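Local structure of NreA protein (Staphylococcus carnosus subsp. carnosus TM300, 4IUH) at residues A[87-92]-A[159-164]; A[118-123]-A[132-137]; A[55-60]-A[69-74]; A[29-34]-A[153-158]; A[77-82]-A[105-110]. The protein serves as a cytosolic GAF-domain nitrate receptor in the staphylococcal nitrate regulation system. One frame throughout, in Å; residues are numbered along the deposited sequence.

Interaction 1 (A[87-92]-A[159-164]); sequences GSRKIV and FTDEIN
Arg89 and Glu162 show how a salt-bridge network can fasten a C-terminal tail to a sheet: within the GAF fold, the irregular residues 159-164 are held against the lead-in to edge strand 90-92. Ionic contacts dominate. Arg89 takes the carboxylate side-on, its NE 2.5 Å from Glu162 OE1 and its NH2 3.1 Å from Glu162 OE2, with both oxygens near the plane of the guanidinium. The carboxylate does not lie flat against its partner, since the two planes are 47° apart and OE2 is approached from above its own plane. A bend at chi2 of Glu162 (-82°) turns the acid to meet the arginine at about a right angle. Arg89 NH2 also reaches Asp161 OD1, a longer salt bridge of 3.5 Å; that oxygen also accepts from Ile152 N and pairs with Arg151. Arg89 NH1 is satisfied by the carbonyls of Thr148 and Phe150, so the group is gripped on several sides. Among hydrogen bonds involving the backbone, Arg89 N gives Glu162 OE1 a weak one. The Ile163 CD1 methyl adds van der Waals packing against the guanidinium, 3.5 Å from Arg89 NH2. Asp161 shapes the tail itself through an Asx turn, Asp161 OD2 accepting from Ile163 N at 3.1 Å.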
# COMPACT_ATOMS: atom_id res chain seq x y z
N GLY A 87 -9.67 -7.84 2.45
CA GLY A 87 -10.06 -7.57 1.08
C GLY A 87 -10.69 -6.19 0.90
O GLY A 87 -11.23 -5.89 -0.16
N SER A 88 -10.64 -5.36 1.94
CA SER A 88 -11.17 -4.00 1.86
C SER A 88 -10.11 -2.96 2.20
O SER A 88 -9.12 -3.26 2.87
CB SER A 88 -12.37 -3.85 2.80
OG SER A 88 -11.99 -4.07 4.14
N ARG A 89 -10.30 -1.73 1.73
CA ARG A 89 -9.27 -0.71 1.88
C ARG A 89 -9.16 -0.22 3.31
O ARG A 89 -10.11 -0.34 4.07
CB ARG A 89 -9.49 0.45 0.90
CG ARG A 89 -10.74 1.28 1.15
CD ARG A 89 -10.98 2.21 -0.03
NE ARG A 89 -11.08 1.46 -1.28
CZ ARG A 89 -10.99 1.99 -2.50
NH1 ARG A 89 -10.81 3.30 -2.65
NH2 ARG A 89 -11.09 1.21 -3.56
N LYS A 90 -7.99 0.30 3.68
CA LYS A 90 -7.81 0.94 4.98
C LYS A 90 -7.39 2.39 4.80
O LYS A 90 -6.45 2.69 4.07
CB LYS A 90 -6.77 0.21 5.84
CG LYS A 90 -6.62 0.84 7.23
CD LYS A 90 -5.55 0.14 8.08
CE LYS A 90 -5.54 0.67 9.52
NZ LYS A 90 -6.88 0.53 10.17
N ILE A 91 -8.11 3.29 5.46
CA ILE A 91 -7.85 4.72 5.32
C ILE A 91 -7.42 5.32 6.65
O ILE A 91 -8.12 5.21 7.66
CB ILE A 91 -9.08 5.45 4.79
CG1 ILE A 91 -9.42 4.94 3.38
CG2 ILE A 91 -8.84 6.95 4.76
CD1 ILE A 91 -10.88 5.01 3.05
N VAL A 92 -6.26 5.97 6.65
CA VAL A 92 -5.76 6.61 7.85
C VAL A 92 -5.45 8.08 7.58
O VAL A 92 -4.41 8.40 7.02
CB VAL A 92 -4.50 5.93 8.38
CG1 VAL A 92 -4.10 6.55 9.72
CG2 VAL A 92 -4.72 4.44 8.51
N PHE A 159 -4.88 -5.49 -12.35
CA PHE A 159 -5.40 -5.42 -11.00
C PHE A 159 -6.68 -4.59 -10.93
O PHE A 159 -6.86 -3.64 -11.69
CB PHE A 159 -4.36 -4.86 -10.04
CG PHE A 159 -3.14 -5.73 -9.89
CD1 PHE A 159 -3.27 -7.09 -9.65
CD2 PHE A 159 -1.87 -5.19 -10.02
CE1 PHE A 159 -2.15 -7.89 -9.52
CE2 PHE A 159 -0.75 -5.99 -9.90
CZ PHE A 159 -0.88 -7.34 -9.65
N THR A 160 -7.57 -4.98 -10.03
CA THR A 160 -8.76 -4.19 -9.73
C THR A 160 -8.83 -4.03 -8.22
O THR A 160 -8.01 -4.60 -7.48
CB THR A 160 -10.05 -4.86 -10.24
OG1 THR A 160 -10.26 -6.11 -9.58
CG2 THR A 160 -9.99 -5.10 -11.75
N ASP A 161 -9.78 -3.24 -7.74
CA ASP A 161 -9.95 -3.09 -6.30
C ASP A 161 -11.17 -3.87 -5.81
O ASP A 161 -11.73 -4.69 -6.55
CB ASP A 161 -9.98 -1.62 -5.87
CG ASP A 161 -11.01 -0.80 -6.63
OD1 ASP A 161 -10.70 0.36 -6.97
OD2 ASP A 161 -12.13 -1.30 -6.86
N GLU A 162 -11.58 -3.61 -4.58
CA GLU A 162 -12.64 -4.38 -3.94
C GLU A 162 -14.03 -3.99 -4.44
O GLU A 162 -14.99 -4.75 -4.29
CB GLU A 162 -12.57 -4.22 -2.41
CG GLU A 162 -13.01 -2.86 -1.88
CD GLU A 162 -11.93 -1.80 -1.95
OE1 GLU A 162 -11.92 -0.91 -1.07
OE2 GLU A 162 -11.09 -1.83 -2.88
N ILE A 163 -14.13 -2.81 -5.04
CA ILE A 163 -15.41 -2.31 -5.50
C ILE A 163 -15.95 -3.14 -6.67
O ILE A 163 -15.24 -3.38 -7.66
CB ILE A 163 -15.30 -0.82 -5.85
CG1 ILE A 163 -14.85 -0.05 -4.60
CG2 ILE A 163 -16.63 -0.28 -6.37
CD1 ILE A 163 -14.29 1.32 -4.85
N ASN A 164 -17.20 -3.60 -6.52
CA ASN A 164 -17.90 -4.52 -7.44
C ASN A 164 -17.61 -6.01 -7.21
O ASN A 164 -17.95 -6.84 -8.06
CB ASN A 164 -17.70 -4.16 -8.92
CG ASN A 164 -18.14 -2.75 -9.25
OD1 ASN A 164 -17.34 -1.82 -9.18
ND2 ASN A 164 -19.40 -2.59 -9.62

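Interaction 2 (A[118-123]-A[132-137]); sequences MVAIPL and ALLLGQ
Met118 and Leu134 meet on one face of the sheet, and they illustrate how diagonal neighbours on adjacent strands share space. Leu134 has its CG swung anti to the backbone N (chi1 174°), which carries Leu134 CD1 back across the strand boundary to lie 3.8 Å from Met118 CB and 3.6 Å from Val119 O. The methionine leaves this meeting quickly: its chain runs extended beyond CG, taking the sulfur toward Val110 and the terminal methyl toward Leu79. Gly136, directly opposite Met118, puts no side chain beside it, and Ala120 fills little of the same face, which is covered by helices 78-86 and 108-112. The two strands form a beta hairpin in the antiparallel GAF sheet. Its hydrogen-bonded pairs are Val119 with Leu135 and Ile121 with Leu133, and each pair has two nearly straight backbone bonds; Leu135 N to Val119 O, for example, is 2.7 Å at 176°. Val119, Ile121, Leu133 and Leu135 project from the reverse face, where Ile121 CD1 comes no closer than 4.4 Å to Leu135 CD1. Toward the hairpin turn, Leu123 slants across Leu133. Leu123 CD2 touches Leu133 CB at 3.9 Å, while the other methyl rests against the backbone of the opposing strand, Leu123 CD1 lying 3.7 Å from Ala132 C.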
# COMPACT_ATOMS: atom_id res chain seq x y z
N MET A 118 -2.35 7.89 5.13
CA MET A 118 -2.29 6.85 4.09
C MET A 118 -3.62 6.20 3.72
O MET A 118 -4.57 6.17 4.49
CB MET A 118 -1.28 5.76 4.49
CG MET A 118 -1.80 4.83 5.56
SD MET A 118 -0.49 4.01 6.48
CE MET A 118 -1.45 3.05 7.66
N VAL A 119 -3.65 5.68 2.50
CA VAL A 119 -4.72 4.82 2.02
C VAL A 119 -4.08 3.55 1.47
O VAL A 119 -3.16 3.60 0.66
CB VAL A 119 -5.54 5.47 0.87
CG1 VAL A 119 -6.64 4.53 0.41
CG2 VAL A 119 -6.12 6.80 1.31
N ALA A 120 -4.57 2.40 1.94
CA ALA A 120 -4.07 1.12 1.47
C ALA A 120 -5.21 0.42 0.77
O ALA A 120 -6.28 0.24 1.34
CB ALA A 120 -3.56 0.29 2.64
N ILE A 121 -5.00 0.02 -0.48
CA ILE A 121 -6.08 -0.56 -1.28
C ILE A 121 -5.78 -1.97 -1.75
O ILE A 121 -4.74 -2.22 -2.35
CB ILE A 121 -6.40 0.33 -2.49
CG1 ILE A 121 -6.85 1.71 -2.02
CG2 ILE A 121 -7.49 -0.30 -3.34
CD1 ILE A 121 -6.84 2.75 -3.12
N PRO A 122 -6.70 -2.91 -1.48
CA PRO A 122 -6.55 -4.30 -1.92
C PRO A 122 -6.48 -4.40 -3.43
O PRO A 122 -7.31 -3.80 -4.12
CB PRO A 122 -7.83 -4.97 -1.40
CG PRO A 122 -8.80 -3.86 -1.19
CD PRO A 122 -7.97 -2.69 -0.76
N LEU A 123 -5.47 -5.11 -3.92
CA LEU A 123 -5.33 -5.39 -5.33
C LEU A 123 -5.88 -6.77 -5.65
O LEU A 123 -5.41 -7.78 -5.11
CB LEU A 123 -3.86 -5.32 -5.74
CG LEU A 123 -3.13 -3.99 -5.54
CD1 LEU A 123 -1.69 -4.11 -6.01
CD2 LEU A 123 -3.86 -2.85 -6.26
N ALA A 132 -1.43 -5.29 -2.47
CA ALA A 132 -1.91 -4.04 -1.91
C ALA A 132 -1.23 -2.84 -2.56
O ALA A 132 -0.04 -2.87 -2.86
CB ALA A 132 -1.71 -4.02 -0.40
N LEU A 133 -2.00 -1.78 -2.77
CA LEU A 133 -1.44 -0.51 -3.17
C LEU A 133 -1.48 0.42 -1.97
O LEU A 133 -2.52 0.56 -1.33
CB LEU A 133 -2.22 0.09 -4.34
CG LEU A 133 -1.85 1.53 -4.71
CD1 LEU A 133 -0.44 1.60 -5.29
CD2 LEU A 133 -2.87 2.17 -5.65
N LEU A 134 -0.34 1.04 -1.66
CA LEU A 134 -0.27 2.00 -0.57
C LEU A 134 -0.04 3.40 -1.11
O LEU A 134 0.91 3.64 -1.85
CB LEU A 134 0.85 1.61 0.40
CG LEU A 134 1.18 2.58 1.54
CD1 LEU A 134 -0.07 2.84 2.36
CD2 LEU A 134 2.30 2.04 2.42
N LEU A 135 -0.92 4.33 -0.75
CA LEU A 135 -0.76 5.73 -1.13
C LEU A 135 -0.58 6.52 0.17
O LEU A 135 -1.43 6.45 1.05
CB LEU A 135 -1.98 6.21 -1.91
CG LEU A 135 -2.35 5.34 -3.12
CD1 LEU A 135 -3.65 5.78 -3.78
CD2 LEU A 135 -1.22 5.35 -4.14
N GLY A 136 0.54 7.24 0.30
CA GLY A 136 0.86 7.89 1.56
C GLY A 136 1.28 9.35 1.47
O GLY A 136 1.76 9.81 0.42
N GLN A 137 1.08 10.07 2.56
CA GLN A 137 1.52 11.46 2.68
C GLN A 137 2.54 11.60 3.81
O GLN A 137 2.61 10.75 4.70
CB GLN A 137 0.34 12.40 2.97
CG GLN A 137 -0.77 12.42 1.93
CD GLN A 137 -0.39 13.19 0.67
OE1 GLN A 137 0.67 12.98 0.10
NE2 GLN A 137 -1.28 14.09 0.24

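Interaction 3 (A[55-60]-A[69-74]); sequences IKWKYA and RMIVLR
Ile55 and Leu73 form a single antiparallel beta bridge, a worked case of a loop borrowing the edge of a sheet for just one residue pair. Strand 54-61 is an outer strand of the GAF sheet, and the chain leading toward helix 78-86 returns along it here. The tight part lies at this hydrogen-bonded pair: Ile55 N gives to Leu73 O at 2.9 Å, and Leu73 N to Ile55 O at 3.0 Å, both nearly straight. On the buried side Ile55 CB stands 4.1 Å from Leu73 CB, and Ala80 of helix 78-86 closes over both residues. Further along, Ile71 presents CG2 to the edge of the Trp57 indole, 4.0 Å from Trp57 CD1, with Ile109 packed against the two of them. The outer side is looser. Lys56 runs alongside Val72, touching it through Lys56 CE and Val72 CG2 at 3.8 Å; the ammonium continues past to a salt bridge with Glu47. Beyond the bridge the backbones separate, and the chain kinks in an inverse gamma turn about Trp57. Water takes over from direct pairing: one molecule accepts from Trp57 N at 2.9 Å and donates to Ile71 O at 2.6 Å.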
# COMPACT_ATOMS: atom_id res chain seq x y z
N ILE A 55 5.14 -11.62 1.47
CA ILE A 55 4.80 -10.36 0.83
C ILE A 55 5.95 -9.38 0.95
O ILE A 55 6.54 -9.21 2.02
CB ILE A 55 3.54 -9.72 1.46
CG1 ILE A 55 2.34 -10.67 1.31
CG2 ILE A 55 3.26 -8.36 0.83
CD1 ILE A 55 1.81 -10.76 -0.11
N LYS A 56 6.29 -8.74 -0.16
CA LYS A 56 7.32 -7.72 -0.17
C LYS A 56 6.79 -6.48 -0.87
O LYS A 56 5.94 -6.57 -1.77
CB LYS A 56 8.58 -8.23 -0.88
CG LYS A 56 9.36 -9.29 -0.11
CD LYS A 56 10.63 -9.67 -0.86
CE LYS A 56 11.41 -10.75 -0.11
NZ LYS A 56 12.61 -11.23 -0.87
N TRP A 57 7.27 -5.32 -0.45
CA TRP A 57 7.00 -4.10 -1.19
C TRP A 57 7.92 -4.08 -2.42
O TRP A 57 9.05 -3.58 -2.37
CB TRP A 57 7.18 -2.88 -0.29
CG TRP A 57 6.21 -2.85 0.86
CD1 TRP A 57 6.45 -3.22 2.15
CD2 TRP A 57 4.84 -2.45 0.81
NE1 TRP A 57 5.31 -3.06 2.92
CE2 TRP A 57 4.31 -2.58 2.11
CE3 TRP A 57 4.01 -1.96 -0.21
CZ2 TRP A 57 2.98 -2.26 2.42
CZ3 TRP A 57 2.69 -1.64 0.10
CH2 TRP A 57 2.20 -1.80 1.40
N LYS A 58 7.42 -4.65 -3.51
CA LYS A 58 8.21 -4.88 -4.72
C LYS A 58 8.51 -3.57 -5.46
O LYS A 58 9.60 -3.39 -5.99
CB LYS A 58 7.46 -5.86 -5.63
CG LYS A 58 8.28 -6.45 -6.77
CD LYS A 58 7.61 -7.73 -7.29
CE LYS A 58 8.35 -8.33 -8.48
NZ LYS A 58 8.09 -7.59 -9.75
N TYR A 59 7.54 -2.66 -5.48
CA TYR A 59 7.72 -1.37 -6.14
C TYR A 59 7.42 -0.22 -5.19
O TYR A 59 6.47 -0.27 -4.41
CB TYR A 59 6.82 -1.26 -7.37
CG TYR A 59 7.00 -2.37 -8.39
CD1 TYR A 59 7.95 -2.27 -9.39
CD2 TYR A 59 6.21 -3.51 -8.34
CE1 TYR A 59 8.12 -3.28 -10.32
CE2 TYR A 59 6.37 -4.53 -9.26
CZ TYR A 59 7.33 -4.41 -10.25
OH TYR A 59 7.48 -5.42 -11.17
N ALA A 60 8.24 0.83 -5.26
CA ALA A 60 8.00 2.04 -4.49
C ALA A 60 8.26 3.30 -5.33
O ALA A 60 9.09 3.30 -6.24
CB ALA A 60 8.84 2.06 -3.23
N ARG A 69 12.66 -2.14 1.22
CA ARG A 69 13.13 -3.34 0.52
C ARG A 69 13.43 -4.49 1.47
O ARG A 69 13.32 -5.65 1.09
CB ARG A 69 14.40 -3.03 -0.27
CG ARG A 69 14.20 -2.26 -1.56
CD ARG A 69 15.55 -2.08 -2.24
NE ARG A 69 15.46 -1.42 -3.53
CZ ARG A 69 16.52 -1.04 -4.24
NH1 ARG A 69 17.74 -1.26 -3.78
NH2 ARG A 69 16.35 -0.44 -5.41
N MET A 70 13.83 -4.16 2.69
CA MET A 70 14.19 -5.17 3.68
C MET A 70 12.96 -5.77 4.34
O MET A 70 13.07 -6.73 5.10
CB MET A 70 15.09 -4.56 4.75
CG MET A 70 16.42 -4.03 4.24
SD MET A 70 17.47 -3.44 5.59
CE MET A 70 16.36 -2.29 6.40
N ILE A 71 11.79 -5.20 4.07
CA ILE A 71 10.57 -5.68 4.70
C ILE A 71 10.10 -6.98 4.06
O ILE A 71 9.89 -7.06 2.85
CB ILE A 71 9.46 -4.62 4.65
CG1 ILE A 71 9.88 -3.38 5.43
CG2 ILE A 71 8.16 -5.18 5.19
CD1 ILE A 71 8.90 -2.23 5.32
N VAL A 72 9.96 -8.02 4.88
CA VAL A 72 9.41 -9.29 4.43
C VAL A 72 8.31 -9.71 5.39
O VAL A 72 8.55 -9.96 6.57
CB VAL A 72 10.47 -10.40 4.38
CG1 VAL A 72 9.88 -11.65 3.76
CG2 VAL A 72 11.69 -9.94 3.60
N LEU A 73 7.09 -9.76 4.87
CA LEU A 73 5.93 -10.06 5.69
C LEU A 73 5.50 -11.51 5.50
O LEU A 73 5.33 -11.98 4.38
CB LEU A 73 4.78 -9.12 5.33
CG LEU A 73 5.09 -7.62 5.43
CD1 LEU A 73 3.95 -6.81 4.86
CD2 LEU A 73 5.35 -7.22 6.87
N ARG A 74 5.32 -12.21 6.61
CA ARG A 74 4.67 -13.51 6.58
C ARG A 74 3.20 -13.28 6.21
O ARG A 74 2.70 -12.16 6.32
CB ARG A 74 4.82 -14.20 7.95
CG ARG A 74 6.19 -14.86 8.18
CD ARG A 74 6.32 -15.39 9.62
NE ARG A 74 7.34 -16.44 9.74
CZ ARG A 74 7.43 -17.29 10.77
NH1 ARG A 74 6.56 -17.22 11.77
NH2 ARG A 74 8.38 -18.21 10.80
O HOH W 1 9.80 -5.36 0.95

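Interaction 4 (A[29-34]-A[153-158]); sequences LDEIRE and NQRLGS
The backbones stay well apart, the nearest CA atoms, those of Leu29 and Leu156, being 7.5 Å from each other, because a turn of helix 25-36 faces an irregular loop and side chains must span the gap. They do so in a way that recurs at protein surfaces, a side-on salt bridge lying beside an apolar contact. Arg155 extends straight from CG to NE and meets Glu31 with two nitrogens, Arg155 NE to Glu31 OE1 at 3.1 Å and Arg155 NH2 to Glu31 OE2 at 2.9 Å. The first bond is close to linear (170°), lies in the guanidinium plane and uses the syn lone pair of OE1; the second is tilted from that plane. Glu31 bends at chi2, so that the two side chains cross at about a right angle while the planes of their end groups differ by 34°. A water donates to both Glu31 OE1 and Arg155 O, at 2.6 Å and 2.7 Å, tying the acid to the loop backbone as well. Two acids share the positive charge, since NH1 of Arg155 forms a salt bridge with Glu36 further along the helix. On the inner side Ile32 CD1 meets Leu156 CD1 at 3.8 Å. Leu29 and Ile32 continue inward from the helix onto Leu133 and Leu135 of strand 128-138, and Leu156 reaches Ile43 of strand 40-47, so that helix and loop together cover one face of the GAF sheet.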
# COMPACT_ATOMS: atom_id res chain seq x y z
N LEU A 29 2.93 3.15 -11.23
CA LEU A 29 2.96 3.60 -9.85
C LEU A 29 3.34 5.08 -9.78
O LEU A 29 2.72 5.85 -9.05
CB LEU A 29 3.97 2.77 -9.05
CG LEU A 29 3.96 2.93 -7.54
CD1 LEU A 29 2.59 2.56 -6.99
CD2 LEU A 29 5.04 2.07 -6.90
N ASP A 30 4.36 5.46 -10.54
CA ASP A 30 4.79 6.85 -10.62
C ASP A 30 3.67 7.76 -11.12
O ASP A 30 3.46 8.84 -10.58
CB ASP A 30 6.02 6.99 -11.53
CG ASP A 30 7.26 6.35 -10.93
OD1 ASP A 30 8.16 5.95 -11.71
OD2 ASP A 30 7.34 6.23 -9.70
N GLU A 31 2.97 7.33 -12.17
CA GLU A 31 1.83 8.09 -12.69
C GLU A 31 0.79 8.33 -11.60
O GLU A 31 0.36 9.46 -11.38
CB GLU A 31 1.20 7.38 -13.88
CG GLU A 31 0.04 8.13 -14.52
CD GLU A 31 -1.30 7.87 -13.84
OE1 GLU A 31 -1.59 6.70 -13.50
OE2 GLU A 31 -2.06 8.85 -13.64
N ILE A 32 0.38 7.25 -10.93
CA ILE A 32 -0.62 7.34 -9.87
C ILE A 32 -0.21 8.33 -8.79
O ILE A 32 -0.98 9.23 -8.43
CB ILE A 32 -0.91 5.96 -9.25
CG1 ILE A 32 -1.60 5.05 -10.28
CG2 ILE A 32 -1.77 6.10 -8.01
CD1 ILE A 32 -1.52 3.57 -9.94
N ARG A 33 1.02 8.20 -8.29
CA ARG A 33 1.49 9.05 -7.21
C ARG A 33 1.55 10.52 -7.61
O ARG A 33 1.06 11.39 -6.89
CB ARG A 33 2.87 8.60 -6.72
CG ARG A 33 3.32 9.30 -5.45
CD ARG A 33 4.78 9.02 -5.15
NE ARG A 33 5.67 9.54 -6.18
CZ ARG A 33 6.07 10.81 -6.26
NH1 ARG A 33 5.67 11.69 -5.35
NH2 ARG A 33 6.87 11.19 -7.23
N GLU A 34 2.14 10.79 -8.77
CA GLU A 34 2.30 12.16 -9.26
C GLU A 34 0.95 12.83 -9.51
O GLU A 34 0.71 13.95 -9.05
CB GLU A 34 3.11 12.17 -10.56
CG GLU A 34 4.56 11.73 -10.42
CD GLU A 34 5.23 11.49 -11.78
OE1 GLU A 34 4.54 11.58 -12.82
OE2 GLU A 34 6.45 11.21 -11.80
N ASN A 153 -8.92 0.08 -10.93
CA ASN A 153 -9.24 -0.49 -12.24
C ASN A 153 -8.81 0.34 -13.45
O ASN A 153 -9.02 1.56 -13.49
CB ASN A 153 -10.74 -0.79 -12.33
CG ASN A 153 -11.25 -1.54 -11.11
OD1 ASN A 153 -10.73 -1.40 -10.00
ND2 ASN A 153 -12.29 -2.35 -11.30
N GLN A 154 -8.20 -0.34 -14.41
CA GLN A 154 -7.69 0.27 -15.64
C GLN A 154 -6.70 1.39 -15.35
O GLN A 154 -6.76 2.45 -15.96
CB GLN A 154 -8.84 0.76 -16.53
N ARG A 155 -5.78 1.14 -14.43
CA ARG A 155 -4.75 2.13 -14.11
C ARG A 155 -3.51 1.47 -13.54
O ARG A 155 -2.47 2.11 -13.35
CB ARG A 155 -5.30 3.18 -13.15
CG ARG A 155 -4.64 4.54 -13.31
CD ARG A 155 -5.33 5.59 -12.48
NE ARG A 155 -4.48 6.77 -12.32
CZ ARG A 155 -4.80 7.83 -11.58
NH1 ARG A 155 -5.96 7.86 -10.94
NH2 ARG A 155 -3.97 8.85 -11.50
N LEU A 156 -3.61 0.17 -13.28
CA LEU A 156 -2.50 -0.59 -12.74
C LEU A 156 -2.54 -2.01 -13.29
O LEU A 156 -2.62 -2.98 -12.53
CB LEU A 156 -2.57 -0.60 -11.20
CG LEU A 156 -1.27 -0.95 -10.47
CD1 LEU A 156 -0.22 0.11 -10.73
CD2 LEU A 156 -1.52 -1.11 -8.99
N GLY A 157 -2.49 -2.13 -14.61
CA GLY A 157 -2.47 -3.42 -15.26
C GLY A 157 -3.77 -4.21 -15.13
O GLY A 157 -4.85 -3.69 -15.38
N SER A 158 -3.64 -5.47 -14.73
CA SER A 158 -4.78 -6.36 -14.63
C SER A 158 -5.43 -6.32 -13.24
O SER A 158 -6.40 -7.02 -12.98
CB SER A 158 -4.36 -7.80 -14.95
OG SER A 158 -3.52 -8.33 -13.93
O HOH W 2 -1.39 4.31 -14.50

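Interaction 5 (A[77-82]-A[105-110]); sequences KGLAGL and LGYPIV
Tyr107 and Leu79 give a compact example of a leucine methyl settling on an aromatic face: the methyl is the bump, and the flat ring is its seat. Leu79 CD1 stands almost over the middle of the Tyr107 ring, 3.8 Å from its centroid and 12° off the normal, a CH-pi contact. With chi1 at -171° the leucine branch swings CD1 over the ring, and Leu79 CB joins it there, 3.8 Å from Tyr107 CD1. The ring lies across Leu79 and Leu82, spanning the first turn of helix 78-86: at its root Tyr107 CD1 lies 3.3 Å from Leu79 N, and at its far end Tyr107 OH is 3.5 Å from Leu82 CD2. At Gly78, where phi is positive, the backbones come close, Gly78 CA making a CA-H...O contact with Gly106 O at 3.4 Å. A water fills in beside them, accepting from Gly78 N and donating to Gly106 O. The second methyl of Leu79, CD2, faces Val110 CG2 more loosely at 4.4 Å. Tyr107 is the joint between helices 101-106 and 108-112, so the contact seats that joint on the start of helix 78-86. Lys90 of strand 90-92 packs against Leu79, Leu82 and Tyr107, while Met118 of strand 115-125 touches both Leu79 and Val110.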
# COMPACT_ATOMS: atom_id res chain seq x y z
N LYS A 77 0.47 -10.60 7.72
CA LYS A 77 1.20 -9.65 8.55
C LYS A 77 1.43 -8.30 7.87
O LYS A 77 1.45 -8.19 6.64
CB LYS A 77 2.53 -10.26 9.00
CG LYS A 77 2.36 -11.53 9.84
CD LYS A 77 1.66 -11.22 11.16
CE LYS A 77 1.45 -12.48 12.02
NZ LYS A 77 2.69 -13.30 12.21
N GLY A 78 1.58 -7.26 8.68
CA GLY A 78 1.83 -5.94 8.15
C GLY A 78 0.58 -5.28 7.62
O GLY A 78 -0.52 -5.84 7.67
N LEU A 79 0.75 -4.07 7.10
CA LEU A 79 -0.36 -3.32 6.55
C LEU A 79 -0.89 -4.01 5.29
O LEU A 79 -2.10 -4.11 5.09
CB LEU A 79 0.09 -1.90 6.24
CG LEU A 79 -1.01 -0.92 5.85
CD1 LEU A 79 -2.05 -0.81 6.97
CD2 LEU A 79 -0.40 0.44 5.53
N ALA A 80 0.02 -4.49 4.45
CA ALA A 80 -0.36 -5.23 3.25
C ALA A 80 -1.19 -6.46 3.60
O ALA A 80 -2.16 -6.78 2.92
CB ALA A 80 0.88 -5.65 2.47
N GLY A 81 -0.80 -7.13 4.68
CA GLY A 81 -1.47 -8.35 5.11
C GLY A 81 -2.89 -8.09 5.59
O GLY A 81 -3.79 -8.88 5.34
N LEU A 82 -3.08 -6.97 6.27
CA LEU A 82 -4.40 -6.60 6.77
C LEU A 82 -5.36 -6.42 5.61
O LEU A 82 -6.49 -6.93 5.61
CB LEU A 82 -4.32 -5.31 7.57
CG LEU A 82 -5.67 -4.74 8.00
CD1 LEU A 82 -6.38 -5.71 8.93
CD2 LEU A 82 -5.49 -3.40 8.67
N LEU A 105 4.35 -0.25 15.12
CA LEU A 105 5.38 -1.28 15.15
C LEU A 105 5.02 -2.44 14.22
O LEU A 105 5.90 -3.08 13.66
CB LEU A 105 5.59 -1.81 16.58
CG LEU A 105 6.25 -0.84 17.57
CD1 LEU A 105 6.30 -1.44 18.97
CD2 LEU A 105 7.64 -0.46 17.10
N GLY A 106 3.73 -2.69 14.06
CA GLY A 106 3.28 -3.75 13.18
C GLY A 106 3.23 -3.35 11.71
O GLY A 106 3.05 -4.22 10.86
N TYR A 107 3.37 -2.06 11.42
CA TYR A 107 3.38 -1.58 10.03
C TYR A 107 4.70 -0.87 9.71
O TYR A 107 4.73 0.36 9.60
CB TYR A 107 2.25 -0.58 9.79
CG TYR A 107 0.84 -1.06 10.08
CD1 TYR A 107 0.50 -2.40 9.98
CD2 TYR A 107 -0.15 -0.16 10.44
CE1 TYR A 107 -0.79 -2.84 10.24
CE2 TYR A 107 -1.44 -0.58 10.70
CZ TYR A 107 -1.76 -1.92 10.60
OH TYR A 107 -3.05 -2.32 10.87
N PRO A 108 5.79 -1.64 9.56
CA PRO A 108 7.13 -1.06 9.42
C PRO A 108 7.33 -0.05 8.26
O PRO A 108 8.19 0.82 8.39
CB PRO A 108 8.03 -2.29 9.23
CG PRO A 108 7.11 -3.37 8.76
CD PRO A 108 5.81 -3.11 9.45
N ILE A 109 6.58 -0.15 7.17
CA ILE A 109 6.77 0.81 6.08
C ILE A 109 6.28 2.20 6.50
O ILE A 109 6.78 3.21 6.02
CB ILE A 109 6.10 0.37 4.75
CG1 ILE A 109 6.73 1.12 3.57
CG2 ILE A 109 4.59 0.56 4.80
CD1 ILE A 109 6.32 0.59 2.22
N VAL A 110 5.31 2.23 7.42
CA VAL A 110 4.77 3.47 7.95
C VAL A 110 5.85 4.26 8.69
O VAL A 110 5.94 5.48 8.58
CB VAL A 110 3.57 3.21 8.88
CG1 VAL A 110 3.19 4.47 9.64
CG2 VAL A 110 2.39 2.70 8.09
O HOH W 3 1.70 -6.83 11.19

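Following the chain from the N terminus, helix 25-36 opens interaction 4, whose loop stays unclosed until residues 153-158 and so encloses interactions 3, 5 and 2. Interaction 3 closes first, bringing the chain back along edge strand 54-61. Residues 77-82 then open interaction 5; before 105-110 close it, 87-92 have opened interaction 1, so these two cross. Interaction 2, the hairpin 118-123 with 132-137, closes a short loop within interaction 1. The tail ends interaction 4 and then, through 159-164, interaction 1, a second crossing. Interactions 3 and 5 join edge strand and helices over one sheet face, interaction 4 covers the other, and interaction 1 fastens the tail at the far edge.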